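Local atomic coordinates of antistasin (Haementeria officinalis, PDB entry 1SKZ), a protein that potently inhibits the serine protease factor Xa of blood coagulation and also binds heparin. Residues His39-Gln42 with Cys48-Cys51; Phe41-Tyr46 with Lys52-Pro57; Lys79-Ile84 with Asp99-Glu104; Gly95-Lys100 with Tyr105-Pro110. All coordinates share one frame; numbering follows the deposited sequence.

Contacts 1 and 2 build on strand 41-43 of the first antistasin-like repeat and share Phe41 and Gln42; contacts 3 and 4 meet at Asp99 and Lys100 in the second. Contacts 1 and 3 are partly buried, whereas contacts 2 and 4 lie at the surface. The chemistry differs from contact to contact: contact 1 combines one backbone bond with an aromatic ring and two bridging waters, and contact 3 depends on a disulfide. Contacts 2 and 4 are related versions of one antiparallel pairing, Phe41 with Cys53 and Leu96 with Cys108, but an amide follows the first and a salt-bridged lysine the second. Tyr46 OH, hydrogen-bonded to Arg98 N, ties the two halves together.

Contact 1. Residues His39-Gln42 with Cys48-Cys51; sequences HGFQ and CEFC
Gln42 and Phe50 supply the direct hydrogen bond between these two short strands: Phe50 N donates to Gln42 O over 3.1 Å, with an angle of 155° at the hydrogen. Glu49 CA lies 3.3 Å from Gln42 O, so one hydrogen bond and a weaker CA-H...O contact converge on that oxygen.

Water carries the other polar links. Glu49 OE2 accepts a hydrogen from each of two waters. One of them accepts from Phe41 N at 2.9 Å, and the second donates to Phe41 O and, at 2.8 Å, to Glu49 OE2. A glutamate suits this place because its chain, extended beyond CG (chi2 -177°), lets OE2 reach the two waters bound to Phe41 N and O.

Packing centres on Phe41. Its CB rests on Glu49 CG at 3.9 Å, and the two side chains cross at about a right angle, ring and carboxylate planes 78° apart. Phe41 CE1 lies 4.2 Å from Cys51 SG, an oblique sulfur-aromatic contact. A polar neighbour, Phe50 O, approaches Phe41 CD1 to 3.5 Å. Bearing on backbone, carboxylate and sulfur together is a task a broad, flat ring suits.

Disulfides tie the second segment to the rest of this cystine-rich domain, Cys48 to Cys28 and Cys51 to Cys33, with Cys51 also packed on Val35 at the reactive bond. Strand 41-43 pairs along one side with the returning chain, Gln42 O meeting strand 49-50 and Gln42 N meeting Lys52 beyond the corner at Cys51, while Phe50 turns its ring away to stack on Phe50 of the second subunit.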
loop_
_atom_site.group_PDB
_atom_site.type_symbol
_atom_site.label_atom_id
_atom_site.label_comp_id
_atom_site.label_asym_id
_atom_site.label_seq_id
_atom_site.Cartn_x
_atom_site.Cartn_y
_atom_site.Cartn_z
ATOM N N HIS A 39 -3.175 -11.658 7.676
ATOM C CA HIS A 39 -3.225 -12.093 6.286
ATOM C C HIS A 39 -2.121 -11.555 5.402
ATOM O O HIS A 39 -2.262 -11.550 4.189
ATOM C CB HIS A 39 -4.566 -11.741 5.639
ATOM C CG HIS A 39 -5.746 -12.267 6.384
ATOM N ND1 HIS A 39 -5.954 -13.615 6.581
ATOM C CD2 HIS A 39 -6.762 -11.630 7.010
ATOM C CE1 HIS A 39 -7.055 -13.786 7.291
ATOM N NE2 HIS A 39 -7.562 -12.599 7.564
ATOM N N GLY A 40 -1.035 -11.079 5.983
ATOM C CA GLY A 40 0.000 -10.451 5.174
ATOM C C GLY A 40 -0.231 -8.984 4.792
ATOM O O GLY A 40 -1.270 -8.407 5.034
ATOM N N PHE A 41 0.754 -8.417 4.122
ATOM C CA PHE A 41 0.749 -7.036 3.652
ATOM C C PHE A 41 0.075 -6.901 2.310
ATOM O O PHE A 41 0.143 -7.789 1.483
ATOM C CB PHE A 41 2.192 -6.528 3.520
ATOM C CG PHE A 41 2.908 -6.374 4.835
ATOM C CD1 PHE A 41 2.449 -5.465 5.800
ATOM C CD2 PHE A 41 4.041 -7.138 5.122
ATOM C CE1 PHE A 41 3.081 -5.315 7.015
ATOM C CE2 PHE A 41 4.692 -6.988 6.367
ATOM C CZ PHE A 41 4.189 -6.054 7.320
ATOM N N GLN A 42 -0.625 -5.793 2.121
ATOM C CA GLN A 42 -1.151 -5.398 0.825
ATOM C C GLN A 42 -0.030 -5.123 -0.142
ATOM O O GLN A 42 1.102 -4.874 0.261
ATOM C CB GLN A 42 -2.043 -4.155 0.966
ATOM C CG GLN A 42 -3.222 -4.480 1.849
ATOM C CD GLN A 42 -4.361 -3.502 1.723
ATOM O OE1 GLN A 42 -4.603 -2.926 0.650
ATOM N NE2 GLN A 42 -5.065 -3.280 2.840
ATOM N N CYS A 48 4.623 -4.687 -5.259
ATOM C CA CYS A 48 5.362 -4.437 -4.014
ATOM C C CYS A 48 4.497 -4.316 -2.738
ATOM O O CYS A 48 3.497 -3.592 -2.707
ATOM C CB CYS A 48 6.221 -3.163 -4.161
ATOM S SG CYS A 48 7.440 -3.252 -5.507
ATOM N N GLU A 49 4.910 -5.032 -1.692
ATOM C CA GLU A 49 4.322 -4.916 -0.344
ATOM C C GLU A 49 4.511 -3.529 0.286
ATOM O O GLU A 49 5.547 -2.864 0.090
ATOM C CB GLU A 49 4.908 -5.985 0.604
ATOM C CG GLU A 49 4.312 -7.358 0.374
ATOM C CD GLU A 49 4.817 -8.420 1.329
ATOM O OE1 GLU A 49 5.920 -8.250 1.847
ATOM O OE2 GLU A 49 4.108 -9.438 1.546
ATOM N N PHE A 50 3.509 -3.105 1.038
ATOM C CA PHE A 50 3.632 -1.905 1.821
ATOM C C PHE A 50 2.956 -2.187 3.135
ATOM O O PHE A 50 2.193 -3.165 3.238
ATOM C CB PHE A 50 2.987 -0.727 1.092
ATOM C CG PHE A 50 3.714 -0.354 -0.142
ATOM C CD1 PHE A 50 5.020 0.149 -0.057
ATOM C CD2 PHE A 50 3.201 -0.710 -1.400
ATOM C CE1 PHE A 50 5.822 0.274 -1.209
ATOM C CE2 PHE A 50 3.971 -0.584 -2.556
ATOM C CZ PHE A 50 5.286 -0.094 -2.470
ATOM N N CYS A 51 3.200 -1.304 4.117
ATOM C CA CYS A 51 2.786 -1.557 5.500
ATOM C C CYS A 51 1.313 -1.231 5.759
ATOM O O CYS A 51 0.978 -0.315 6.530
ATOM C CB CYS A 51 3.669 -0.770 6.487
ATOM S SG CYS A 51 3.371 -1.283 8.200
HETATM O O HOH W 1 2.847 -10.260 3.486
HETATM O O HOH W 2 1.536 -9.724 0.559
#

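Contact 2. Residues Phe41-Tyr46 with Lys52-Pro57; sequences FQRSRY and KCRLEP
Phe41 and Cys53 form an antiparallel, non-hydrogen-bonded pair whose CA atoms are 4.7 Å apart and whose side chains diverge. Next to it, Gln42 N donates to Lys52 O over 2.9 Å in an almost straight bond, 177° at the hydrogen. Phe41 CA adds a longer CA-H...O contact to Lys52 O at 3.5 Å, and this oxygen also sits at the edge of the Phe41 ring, near its plane.

Gln42 carries most of the side-chain contact. Gln42 NE2, alongside Lys52, donates to Cys53 O at 2.8 Å; the acceptor lies in the amide plane, but the donor stands 48° out of the carbonyl plane. Glutamine is the right length to use a second backbone oxygen, one residue beyond that taken by its own N.

This is a short antiparallel pairing within the disulfide-rich antistasin fold, where the Cys37-Cys53 disulfide holds the chain and Cys53 lies close to Val35 of the reactive bond.

Lys52 runs beside Gln42 in the same direction, Lys52 CG 3.4 Å from Gln42 NE2, because CG is anti to the backbone N (chi1 -178°). Aliphatic carbons thus flank the amide, with Leu55 CD2 at 3.7 Å from Gln42 NE2, while Lys52 NZ bonds to Arg43 O of the second subunit. On the Phe41 O side, a water in the plane of the Arg54 guanidinium accepts from Arg54 NH2 at 3.0 Å and donates to that carbonyl. Arg54 NH2 also comes within 4.3 Å of Arg43 NE, two like charges; Arg43 NH1 finds its partners in Gly47 O and Cys19 O.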
loop_
_atom_site.group_PDB
_atom_site.type_symbol
_atom_site.label_atom_id
_atom_site.label_comp_id
_atom_site.label_asym_id
_atom_site.label_seq_id
_atom_site.Cartn_x
_atom_site.Cartn_y
_atom_site.Cartn_z
ATOM N N PHE A 41 0.754 -8.417 4.122
ATOM C CA PHE A 41 0.749 -7.036 3.652
ATOM C C PHE A 41 0.075 -6.901 2.310
ATOM O O PHE A 41 0.143 -7.789 1.483
ATOM C CB PHE A 41 2.192 -6.528 3.520
ATOM C CG PHE A 41 2.908 -6.374 4.835
ATOM C CD1 PHE A 41 2.449 -5.465 5.800
ATOM C CD2 PHE A 41 4.041 -7.138 5.122
ATOM C CE1 PHE A 41 3.081 -5.315 7.015
ATOM C CE2 PHE A 41 4.692 -6.988 6.367
ATOM C CZ PHE A 41 4.189 -6.054 7.320
ATOM N N GLN A 42 -0.625 -5.793 2.121
ATOM C CA GLN A 42 -1.151 -5.398 0.825
ATOM C C GLN A 42 -0.030 -5.123 -0.142
ATOM O O GLN A 42 1.102 -4.874 0.261
ATOM C CB GLN A 42 -2.043 -4.155 0.966
ATOM C CG GLN A 42 -3.222 -4.480 1.849
ATOM C CD GLN A 42 -4.361 -3.502 1.723
ATOM O OE1 GLN A 42 -4.603 -2.926 0.650
ATOM N NE2 GLN A 42 -5.065 -3.280 2.840
ATOM N N ARG A 43 -0.320 -5.247 -1.421
ATOM C CA ARG A 43 0.677 -4.911 -2.417
ATOM C C ARG A 43 0.124 -3.836 -3.328
ATOM O O ARG A 43 -1.086 -3.770 -3.564
ATOM C CB ARG A 43 1.075 -6.162 -3.233
ATOM C CG ARG A 43 1.842 -7.204 -2.397
ATOM C CD ARG A 43 2.525 -8.218 -3.272
ATOM N NE ARG A 43 3.200 -9.274 -2.516
ATOM C CZ ARG A 43 4.516 -9.421 -2.464
ATOM N NH1 ARG A 43 5.320 -8.619 -3.158
ATOM N NH2 ARG A 43 5.017 -10.371 -1.701
ATOM N N SER A 44 1.012 -3.011 -3.878
ATOM C CA SER A 44 0.664 -2.225 -5.057
ATOM C C SER A 44 0.328 -3.144 -6.233
ATOM O O SER A 44 0.676 -4.339 -6.247
ATOM C CB SER A 44 1.819 -1.287 -5.440
ATOM O OG SER A 44 2.970 -2.032 -5.772
ATOM N N ARG A 45 -0.430 -2.606 -7.181
ATOM C CA ARG A 45 -0.846 -3.394 -8.351
ATOM C C ARG A 45 0.375 -3.784 -9.207
ATOM O O ARG A 45 0.255 -4.648 -10.089
ATOM C CB ARG A 45 -1.834 -2.619 -9.214
ATOM C CG ARG A 45 -1.309 -1.293 -9.759
ATOM C CD ARG A 45 -2.153 -0.886 -10.927
ATOM N NE ARG A 45 -3.415 -0.265 -10.529
ATOM C CZ ARG A 45 -4.474 -0.145 -11.319
ATOM N NH1 ARG A 45 -4.265 0.083 -12.607
ATOM N NH2 ARG A 45 -5.623 0.306 -10.810
ATOM N N TYR A 46 1.509 -3.094 -9.003
ATOM C CA TYR A 46 2.748 -3.481 -9.689
ATOM C C TYR A 46 3.605 -4.454 -8.906
ATOM O O TYR A 46 4.682 -4.787 -9.354
ATOM C CB TYR A 46 3.562 -2.251 -10.089
ATOM C CG TYR A 46 2.955 -1.524 -11.302
ATOM C CD1 TYR A 46 3.048 -2.082 -12.591
ATOM C CD2 TYR A 46 2.206 -0.342 -11.141
ATOM C CE1 TYR A 46 2.405 -1.504 -13.676
ATOM C CE2 TYR A 46 1.556 0.252 -12.236
ATOM C CZ TYR A 46 1.657 -0.347 -13.505
ATOM O OH TYR A 46 0.991 0.194 -14.594
ATOM N N LYS A 52 0.434 -2.026 5.170
ATOM C CA LYS A 52 -0.991 -2.002 5.483
ATOM C C LYS A 52 -1.402 -3.479 5.421
ATOM O O LYS A 52 -1.093 -4.152 4.424
ATOM C CB LYS A 52 -1.755 -1.207 4.394
ATOM C CG LYS A 52 -3.282 -1.069 4.655
ATOM C CD LYS A 52 -3.992 -0.134 3.654
ATOM C CE LYS A 52 -5.205 0.537 4.305
ATOM N NZ LYS A 52 -4.708 1.745 5.163
ATOM N N CYS A 53 -2.178 -3.953 6.395
ATOM C CA CYS A 53 -2.647 -5.346 6.388
ATOM C C CYS A 53 -3.799 -5.625 5.412
ATOM O O CYS A 53 -4.666 -4.774 5.192
ATOM C CB CYS A 53 -3.058 -5.759 7.789
ATOM S SG CYS A 53 -1.764 -5.522 9.043
ATOM N N ARG A 54 -3.687 -6.747 4.696
ATOM C CA ARG A 54 -4.770 -7.294 3.880
ATOM C C ARG A 54 -5.983 -7.559 4.745
ATOM O O ARG A 54 -5.861 -8.095 5.851
ATOM C CB ARG A 54 -4.350 -8.645 3.286
ATOM C CG ARG A 54 -3.488 -8.576 2.063
ATOM C CD ARG A 54 -3.351 -9.959 1.478
ATOM N NE ARG A 54 -2.113 -9.993 0.728
ATOM C CZ ARG A 54 -2.042 -9.735 -0.576
ATOM N NH1 ARG A 54 -3.163 -9.789 -1.300
ATOM N NH2 ARG A 54 -0.851 -9.603 -1.173
ATOM N N LEU A 55 -7.160 -7.379 4.169
ATOM C CA LEU A 55 -8.371 -7.687 4.905
ATOM C C LEU A 55 -8.761 -9.175 4.799
ATOM O O LEU A 55 -9.255 -9.737 5.757
ATOM C CB LEU A 55 -9.513 -6.747 4.454
ATOM C CG LEU A 55 -9.409 -5.202 4.641
ATOM C CD1 LEU A 55 -8.910 -4.833 6.014
ATOM C CD2 LEU A 55 -8.449 -4.616 3.606
ATOM N N GLU A 56 -8.320 -9.860 3.750
ATOM C CA GLU A 56 -8.597 -11.290 3.574
ATOM C C GLU A 56 -7.351 -11.979 3.002
ATOM O O GLU A 56 -6.415 -11.301 2.581
ATOM C CB GLU A 56 -9.772 -11.493 2.618
ATOM C CG GLU A 56 -11.020 -10.644 2.921
ATOM C CD GLU A 56 -11.879 -11.193 4.062
ATOM O OE1 GLU A 56 -12.306 -12.363 3.976
ATOM O OE2 GLU A 56 -12.208 -10.429 5.006
ATOM N N PRO A 57 -7.260 -13.325 3.090
ATOM C CA PRO A 57 -6.029 -13.958 2.566
ATOM C C PRO A 57 -5.891 -13.930 1.021
ATOM O O PRO A 57 -6.877 -13.723 0.304
ATOM C CB PRO A 57 -6.087 -15.396 3.131
ATOM C CG PRO A 57 -7.534 -15.640 3.493
ATOM C CD PRO A 57 -8.095 -14.274 3.860
HETATM O O HOH W 2 1.536 -9.724 0.559
#

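Contact 3. Residues Lys79-Ile84 with Asp99-Glu104; sequences KCDCKI and DKLGCE
Cys82 and Cys103 each hold SG anti to their own carbonyl carbon and beside the backbone N (chi1 -51° and -62°), which aims the two sulfurs at one another. They join as a disulfide, Cys82 SG to Cys103 SG 2.1 Å, with a left-handed chi3 of -82°, near the relaxed value.

Beside it, Leu101 CD1 lies 3.6 Å from Asp81 CG, and the two side chains cross at about a right angle. Cys103 SG also presses on the Asp81 backbone, 3.6 Å from Asp81 C. Asp81 sends OD2 elsewhere, to Thr77 OG1, and with Cys82 makes a classic beta bulge opposite Met72 on strand 71-72.

The partner segment is a type I turn closed by Gly102 N to Asp99 O and reinforced by an Asx turn, Asp99 OD1 accepting from Leu101 N at 2.9 Å. Cys103 N is a second donor to Asp99 OD1, at 3.0 Å from the opposite carboxylate face; a short acidic chain is apt here. Gly102, last in the turn, has a positive phi that glycine adopts easily.

Waters link Asp81 O to Asp99 OD2 and Lys83 O to Glu104 O. With no direct hydrogen bond between the segments, their union rests on the covalent bridge, supplemented by packing and water.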
loop_
_atom_site.group_PDB
_atom_site.type_symbol
_atom_site.label_atom_id
_atom_site.label_comp_id
_atom_site.label_asym_id
_atom_site.label_seq_id
_atom_site.Cartn_x
_atom_site.Cartn_y
_atom_site.Cartn_z
ATOM N N LYS A 79 -5.434 -15.762 -8.964
ATOM C CA LYS A 79 -6.680 -16.184 -9.606
ATOM C C LYS A 79 -6.479 -16.020 -11.095
ATOM O O LYS A 79 -5.516 -15.381 -11.524
ATOM C CB LYS A 79 -7.872 -15.324 -9.145
ATOM C CG LYS A 79 -8.148 -15.449 -7.683
ATOM C CD LYS A 79 -9.308 -14.559 -7.249
ATOM C CE LYS A 79 -9.908 -15.094 -5.929
ATOM N NZ LYS A 79 -10.944 -14.176 -5.307
ATOM N N CYS A 80 -7.391 -16.590 -11.876
ATOM C CA CYS A 80 -7.249 -16.643 -13.316
ATOM C C CYS A 80 -7.761 -15.364 -13.924
ATOM O O CYS A 80 -8.709 -15.358 -14.706
ATOM C CB CYS A 80 -7.979 -17.891 -13.873
ATOM S SG CYS A 80 -7.215 -19.467 -13.337
ATOM N N ASP A 81 -7.098 -14.265 -13.580
ATOM C CA ASP A 81 -7.610 -12.920 -13.855
ATOM C C ASP A 81 -7.156 -12.336 -15.189
ATOM O O ASP A 81 -7.766 -11.399 -15.694
ATOM C CB ASP A 81 -7.202 -11.975 -12.714
ATOM C CG ASP A 81 -8.100 -12.107 -11.480
ATOM O OD1 ASP A 81 -9.304 -12.424 -11.602
ATOM O OD2 ASP A 81 -7.590 -11.907 -10.360
ATOM N N CYS A 82 -6.021 -12.799 -15.702
ATOM C CA CYS A 82 -5.398 -12.177 -16.862
ATOM C C CYS A 82 -5.705 -12.871 -18.173
ATOM O O CYS A 82 -5.730 -14.097 -18.252
ATOM C CB CYS A 82 -3.887 -12.102 -16.689
ATOM S SG CYS A 82 -3.347 -11.361 -15.125
ATOM N N LYS A 83 -5.993 -12.073 -19.192
ATOM C CA LYS A 83 -6.034 -12.568 -20.556
ATOM C C LYS A 83 -4.653 -13.130 -20.901
ATOM O O LYS A 83 -3.638 -12.416 -20.759
ATOM C CB LYS A 83 -6.329 -11.426 -21.501
ATOM C CG LYS A 83 -7.778 -11.057 -21.623
ATOM C CD LYS A 83 -7.972 -10.359 -22.953
ATOM C CE LYS A 83 -9.086 -9.369 -22.892
ATOM N NZ LYS A 83 -10.332 -10.123 -23.019
ATOM N N ILE A 84 -4.639 -14.320 -21.506
ATOM C CA ILE A 84 -3.400 -14.893 -22.052
ATOM C C ILE A 84 -2.853 -14.079 -23.223
ATOM O O ILE A 84 -1.652 -13.781 -23.281
ATOM C CB ILE A 84 -3.615 -16.343 -22.511
ATOM C CG1 ILE A 84 -3.978 -17.208 -21.306
ATOM C CG2 ILE A 84 -2.327 -16.869 -23.197
ATOM C CD1 ILE A 84 -4.298 -18.688 -21.669
ATOM N N ASP A 99 -3.405 -3.473 -14.609
ATOM C CA ASP A 99 -4.649 -3.115 -13.948
ATOM C C ASP A 99 -4.623 -3.487 -12.451
ATOM O O ASP A 99 -3.612 -3.949 -11.910
ATOM C CB ASP A 99 -5.851 -3.743 -14.703
ATOM C CG ASP A 99 -5.884 -5.294 -14.667
ATOM O OD1 ASP A 99 -5.284 -5.948 -13.796
ATOM O OD2 ASP A 99 -6.654 -5.865 -15.467
ATOM N N LYS A 100 -5.734 -3.266 -11.770
ATOM C CA LYS A 100 -5.786 -3.517 -10.345
ATOM C C LYS A 100 -5.615 -5.015 -9.935
ATOM O O LYS A 100 -5.423 -5.341 -8.749
ATOM C CB LYS A 100 -7.105 -2.975 -9.816
ATOM C CG LYS A 100 -8.336 -3.762 -10.222
ATOM C CD LYS A 100 -9.508 -3.370 -9.315
ATOM C CE LYS A 100 -10.756 -4.213 -9.588
ATOM N NZ LYS A 100 -11.738 -4.075 -8.463
ATOM N N LEU A 101 -5.703 -5.925 -10.906
ATOM C CA LEU A 101 -5.499 -7.353 -10.634
ATOM C C LEU A 101 -4.070 -7.744 -10.999
ATOM O O LEU A 101 -3.733 -8.952 -10.955
ATOM C CB LEU A 101 -6.502 -8.203 -11.425
ATOM C CG LEU A 101 -7.984 -7.814 -11.231
ATOM C CD1 LEU A 101 -8.923 -8.627 -12.125
ATOM C CD2 LEU A 101 -8.333 -7.988 -9.777
ATOM N N GLY A 102 -3.262 -6.735 -11.370
ATOM C CA GLY A 102 -1.868 -6.941 -11.757
ATOM C C GLY A 102 -1.655 -7.505 -13.166
ATOM O O GLY A 102 -0.627 -8.126 -13.447
ATOM N N CYS A 103 -2.629 -7.294 -14.044
ATOM C CA CYS A 103 -2.579 -7.849 -15.387
ATOM C C CYS A 103 -2.178 -6.770 -16.358
ATOM O O CYS A 103 -2.769 -5.691 -16.377
ATOM C CB CYS A 103 -3.956 -8.402 -15.776
ATOM S SG CYS A 103 -4.608 -9.781 -14.769
ATOM N N GLU A 104 -1.241 -7.079 -17.240
ATOM C CA GLU A 104 -0.906 -6.147 -18.326
ATOM C C GLU A 104 -2.029 -5.994 -19.309
ATOM O O GLU A 104 -2.771 -6.958 -19.595
ATOM C CB GLU A 104 0.357 -6.586 -19.078
ATOM C CG GLU A 104 1.582 -6.537 -18.204
ATOM C CD GLU A 104 2.853 -6.767 -18.980
ATOM O OE1 GLU A 104 2.851 -7.679 -19.836
ATOM O OE2 GLU A 104 3.842 -6.036 -18.723
HETATM O O HOH W 3 -7.680 -8.372 -16.029
HETATM O O HOH W 4 -2.879 -9.979 -19.253
#

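Contact 4. Residues Gly95-Lys100 with Tyr105-Pro110; sequences GLKRDK and YCECRP
Lys97 and Tyr105 lie at the tight part of this contact, where the backbones are bonded three times: Lys97 N to Glu107 O at 2.8 Å, Arg109 N to Gly95 O at 2.8 Å and Tyr105 N to Lys97 O at 3.0 Å. Leu96 and Cys108 form the antiparallel, non-hydrogen-bonded pair between the first two. With CG placed between its backbone N and carbonyl carbon (chi1 62°), Tyr105 folds its ring back over Lys97, whose CB makes an off-centre CH-pi contact 4.2 Å from the ring centroid. The ring edge meets the backbone, Tyr105 CE1 lying 3.6 Å from Asp99 N. The extended lysine packs Lys97 CE against Pro110 CD at 3.6 Å, and Lys97 NZ reaches Glu107 OE1 at 2.9 Å in a salt bridge. A long lysine can thus pack its carbons while its charge is paired; Lys97 also belongs to a predicted heparin-binding cluster.

Toward solvent the packing thins: Pro110 is exposed, and a water joins Tyr105 OH to Arg98 O.

Disulfides link Cys106 to Cys88 and Cys108 to Cys92, Leu96 packs on Ile86, and strand 96-98 abuts the first repeat, where Tyr46 OH is hydrogen-bonded to Arg98 N and the Tyr46 ring has a cation-pi contact with Arg109.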
loop_
_atom_site.group_PDB
_atom_site.type_symbol
_atom_site.label_atom_id
_atom_site.label_comp_id
_atom_site.label_asym_id
_atom_site.label_seq_id
_atom_site.Cartn_x
_atom_site.Cartn_y
_atom_site.Cartn_z
ATOM N N GLY A 95 7.195 0.261 -20.586
ATOM C CA GLY A 95 6.443 -0.983 -20.611
ATOM C C GLY A 95 4.955 -0.761 -20.399
ATOM O O GLY A 95 4.500 0.378 -20.148
ATOM N N LEU A 96 4.201 -1.853 -20.432
ATOM C CA LEU A 96 2.745 -1.786 -20.449
ATOM C C LEU A 96 2.122 -1.538 -19.046
ATOM O O LEU A 96 2.616 -2.020 -18.006
ATOM C CB LEU A 96 2.164 -3.091 -21.045
ATOM C CG LEU A 96 2.337 -3.471 -22.538
ATOM C CD1 LEU A 96 1.826 -4.873 -22.757
ATOM C CD2 LEU A 96 1.622 -2.483 -23.466
ATOM N N LYS A 97 0.961 -0.902 -19.040
ATOM C CA LYS A 97 0.231 -0.697 -17.789
ATOM C C LYS A 97 -0.241 -2.046 -17.255
ATOM O O LYS A 97 -0.611 -2.927 -18.030
ATOM C CB LYS A 97 -0.995 0.212 -18.013
ATOM C CG LYS A 97 -0.671 1.670 -18.338
ATOM C CD LYS A 97 -1.977 2.489 -18.481
ATOM C CE LYS A 97 -1.714 3.970 -18.836
ATOM N NZ LYS A 97 -3.003 4.657 -19.239
ATOM N N ARG A 98 -0.341 -2.151 -15.932
ATOM C CA ARG A 98 -1.105 -3.215 -15.289
ATOM C C ARG A 98 -2.370 -2.642 -14.653
ATOM O O ARG A 98 -2.410 -1.473 -14.240
ATOM C CB ARG A 98 -0.264 -3.920 -14.210
ATOM C CG ARG A 98 0.912 -4.617 -14.811
ATOM C CD ARG A 98 1.595 -5.462 -13.813
ATOM N NE ARG A 98 2.775 -6.122 -14.375
ATOM C CZ ARG A 98 2.752 -7.274 -15.039
ATOM N NH1 ARG A 98 1.661 -8.027 -15.086
ATOM N NH2 ARG A 98 3.874 -7.701 -15.591
ATOM N N ASP A 99 -3.405 -3.473 -14.609
ATOM C CA ASP A 99 -4.649 -3.115 -13.948
ATOM C C ASP A 99 -4.623 -3.487 -12.451
ATOM O O ASP A 99 -3.612 -3.949 -11.910
ATOM C CB ASP A 99 -5.851 -3.743 -14.703
ATOM C CG ASP A 99 -5.884 -5.294 -14.667
ATOM O OD1 ASP A 99 -5.284 -5.948 -13.796
ATOM O OD2 ASP A 99 -6.654 -5.865 -15.467
ATOM N N LYS A 100 -5.734 -3.266 -11.770
ATOM C CA LYS A 100 -5.786 -3.517 -10.345
ATOM C C LYS A 100 -5.615 -5.015 -9.935
ATOM O O LYS A 100 -5.423 -5.341 -8.749
ATOM C CB LYS A 100 -7.105 -2.975 -9.816
ATOM C CG LYS A 100 -8.336 -3.762 -10.222
ATOM C CD LYS A 100 -9.508 -3.370 -9.315
ATOM C CE LYS A 100 -10.756 -4.213 -9.588
ATOM N NZ LYS A 100 -11.738 -4.075 -8.463
ATOM N N TYR A 105 -2.188 -4.766 -19.796
ATOM C CA TYR A 105 -3.075 -4.525 -20.917
ATOM C C TYR A 105 -2.452 -3.502 -21.836
ATOM O O TYR A 105 -1.344 -3.038 -21.588
ATOM C CB TYR A 105 -4.477 -4.095 -20.440
ATOM C CG TYR A 105 -4.534 -2.788 -19.635
ATOM C CD1 TYR A 105 -4.194 -2.769 -18.285
ATOM C CD2 TYR A 105 -4.982 -1.597 -20.226
ATOM C CE1 TYR A 105 -4.294 -1.599 -17.536
ATOM C CE2 TYR A 105 -5.078 -0.446 -19.492
ATOM C CZ TYR A 105 -4.738 -0.452 -18.151
ATOM O OH TYR A 105 -4.867 0.705 -17.422
ATOM N N CYS A 106 -3.064 -3.353 -23.005
ATOM C CA CYS A 106 -2.420 -2.680 -24.129
ATOM C C CYS A 106 -2.470 -1.150 -24.076
ATOM O O CYS A 106 -3.101 -0.499 -24.924
ATOM C CB CYS A 106 -3.025 -3.202 -25.423
ATOM S SG CYS A 106 -1.971 -2.917 -26.852
ATOM N N GLU A 107 -1.748 -0.602 -23.097
ATOM C CA GLU A 107 -1.521 0.836 -22.924
ATOM C C GLU A 107 -0.146 1.035 -22.286
ATOM O O GLU A 107 0.291 0.237 -21.458
ATOM C CB GLU A 107 -2.596 1.487 -22.040
ATOM C CG GLU A 107 -3.872 1.784 -22.779
ATOM C CD GLU A 107 -4.987 2.277 -21.865
ATOM O OE1 GLU A 107 -4.691 3.150 -21.010
ATOM O OE2 GLU A 107 -6.172 1.844 -22.020
ATOM N N CYS A 108 0.617 1.981 -22.827
ATOM C CA CYS A 108 1.955 2.233 -22.315
ATOM C C CYS A 108 1.852 2.936 -20.986
ATOM O O CYS A 108 1.016 3.840 -20.819
ATOM C CB CYS A 108 2.759 3.099 -23.283
ATOM S SG CYS A 108 3.091 2.284 -24.873
ATOM N N ARG A 109 2.738 2.553 -20.070
ATOM C CA ARG A 109 2.851 3.243 -18.797
ATOM C C ARG A 109 3.284 4.655 -19.085
ATOM O O ARG A 109 4.283 4.875 -19.785
ATOM C CB ARG A 109 3.901 2.576 -17.897
ATOM C CG ARG A 109 3.407 1.376 -17.135
ATOM C CD ARG A 109 4.474 0.826 -16.236
ATOM N NE ARG A 109 4.457 1.432 -14.912
ATOM C CZ ARG A 109 5.136 0.956 -13.868
ATOM N NH1 ARG A 109 5.855 -0.161 -13.996
ATOM N NH2 ARG A 109 5.056 1.558 -12.677
ATOM N N PRO A 110 2.570 5.634 -18.514
ATOM C CA PRO A 110 2.957 7.051 -18.604
ATOM C C PRO A 110 4.289 7.289 -17.893
ATOM O O PRO A 110 5.203 7.882 -18.496
ATOM C CB PRO A 110 1.801 7.786 -17.909
ATOM C CG PRO A 110 0.650 6.772 -17.906
ATOM C CD PRO A 110 1.345 5.458 -17.722
HETATM O O HOH W 5 -3.468 1.410 -15.138
#